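Local coordinates for epsin-1 (Saccharomyces cerevisiae, PDB 5LOZ), which binds phosphoinositide-rich membranes through this ENTH domain and serves endocytosis and actin localization as a clathrin- and ubiquitin-binding adaptor, at residues I67-L70 / I71-G74. Residues are numbered along the deposited sequence; the frame is centred on the assembly and turned at random.
Sequences IDYL and IRFG
Asp68 and Arg72, one turn apart near the C-terminal end of helix 57-73, form an i to i+4 salt bridge: Arg72 NH1 donates to the syn side of Asp68 OD2 at 2.9 Å. The arginine reaches back by bending at chi3 (64°), and its NE pairs with Glu129 of helix 123-133, so two carboxylates share one guanidinium. Alongside, Tyr69 and Phe73 make an offset stack, centroids 4.2 Å apart and planes 16° from parallel, with Phe73 CD1 over the centre of the tyrosine ring; both rings also touch Ala30 of helix 23-32. An alanine in place of Tyr69 is likely to leave the phenylalanine ring without its stacking partner and freer to turn. Charges and rings suit these partly exposed positions, whereas aliphatic Ile67 and Ile71 are buried against Leu116. The backbone carbonyls of Ile67 and Asp68 accept the amides of Ile71 and Arg72, Tyr69 O receives weak bonds from Arg72 N and Phe73 N, and Leu70 O takes Gly74 N, where helical geometry ends. Arg130 meets the carbonyls of Ile71 and Gly74, Asn133 that of Arg72, Tyr34 that of Phe73. Side-chain donors thus satisfy these terminal carbonyls, Arg130 and Asn133 tying them to helix 123-133, Tyr34 to the link between helices 23-32 and 36-50.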
loop_
_atom_site.group_PDB
_atom_site.type_symbol
_atom_site.label_atom_id
_atom_site.label_comp_id
_atom_site.label_asym_id
_atom_site.label_seq_id
_atom_site.Cartn_x
_atom_site.Cartn_y
_atom_site.Cartn_z
ATOM N N ILE A 67 1.525 0.714 0.338
ATOM C CA ILE A 67 1.931 0.099 1.617
ATOM C C ILE A 67 3.406 -0.373 1.619
ATOM O O ILE A 67 4.138 -0.208 2.598
ATOM C CB ILE A 67 0.983 -1.002 2.069
ATOM C CG1 ILE A 67 -0.417 -0.443 2.276
ATOM C CG2 ILE A 67 1.529 -1.687 3.360
ATOM C CD1 ILE A 67 -1.467 -1.459 2.491
ATOM N N ASP A 68 3.842 -0.959 0.501
ATOM C CA ASP A 68 5.216 -1.424 0.354
ATOM C C ASP A 68 6.190 -0.257 0.530
ATOM O O ASP A 68 7.192 -0.399 1.272
ATOM C CB ASP A 68 5.397 -2.136 -0.978
ATOM C CG ASP A 68 6.848 -2.342 -1.335
ATOM O OD1 ASP A 68 7.414 -3.279 -0.765
ATOM O OD2 ASP A 68 7.426 -1.515 -2.105
ATOM N N TYR A 69 5.926 0.870 -0.136
ATOM C CA TYR A 69 6.786 2.034 -0.057
ATOM C C TYR A 69 6.810 2.595 1.380
ATOM O O TYR A 69 7.850 3.018 1.888
ATOM C CB TYR A 69 6.341 3.115 -1.006
ATOM C CG TYR A 69 7.403 4.145 -1.307
ATOM C CD1 TYR A 69 8.348 3.922 -2.290
ATOM C CD2 TYR A 69 7.462 5.341 -0.614
ATOM C CE1 TYR A 69 9.319 4.852 -2.594
ATOM C CE2 TYR A 69 8.443 6.296 -0.910
ATOM C CZ TYR A 69 9.377 6.036 -1.905
ATOM O OH TYR A 69 10.377 6.915 -2.266
ATOM N N LEU A 70 5.647 2.584 2.024
ATOM C CA LEU A 70 5.491 3.142 3.335
ATOM C C LEU A 70 6.301 2.383 4.389
ATOM O O LEU A 70 6.857 2.995 5.295
ATOM C CB LEU A 70 4.016 3.151 3.744
ATOM C CG LEU A 70 3.098 4.213 3.154
ATOM C CD1 LEU A 70 1.692 4.166 3.754
ATOM C CD2 LEU A 70 3.727 5.604 3.352
ATOM N N ILE A 71 6.318 1.060 4.310
ATOM C CA ILE A 71 7.062 0.269 5.295
ATOM C C ILE A 71 8.564 0.347 5.027
ATOM O O ILE A 71 9.363 0.123 5.920
ATOM C CB ILE A 71 6.561 -1.204 5.441
ATOM C CG1 ILE A 71 6.903 -2.055 4.220
ATOM C CG2 ILE A 71 5.036 -1.252 5.782
ATOM C CD1 ILE A 71 6.742 -3.547 4.434
ATOM N N ARG A 72 8.932 0.653 3.773
ATOM C CA ARG A 72 10.305 0.816 3.398
ATOM C C ARG A 72 10.841 2.247 3.629
ATOM O O ARG A 72 12.036 2.423 3.860
ATOM C CB ARG A 72 10.542 0.388 1.961
ATOM C CG ARG A 72 10.448 -1.093 1.685
ATOM C CD ARG A 72 10.164 -1.347 0.199
ATOM N NE ARG A 72 11.250 -0.894 -0.621
ATOM C CZ ARG A 72 11.146 -0.348 -1.826
ATOM N NH1 ARG A 72 9.966 -0.192 -2.418
ATOM N NH2 ARG A 72 12.258 0.034 -2.463
ATOM N N PHE A 73 9.964 3.252 3.569
ATOM C CA PHE A 73 10.405 4.667 3.630
ATOM C C PHE A 73 9.646 5.519 4.637
ATOM O O PHE A 73 10.042 6.644 4.911
ATOM C CB PHE A 73 10.241 5.330 2.249
ATOM C CG PHE A 73 11.217 4.847 1.213
ATOM C CD1 PHE A 73 10.907 3.749 0.386
ATOM C CD2 PHE A 73 12.446 5.484 1.057
ATOM C CE1 PHE A 73 11.836 3.303 -0.614
ATOM C CE2 PHE A 73 13.381 5.042 0.070
ATOM C CZ PHE A 73 13.062 3.949 -0.751
ATOM N N GLY A 74 8.514 5.027 5.141
ATOM C CA GLY A 74 7.652 5.827 5.994
ATOM C C GLY A 74 7.860 5.597 7.456
ATOM O O GLY A 74 8.766 4.892 7.849
#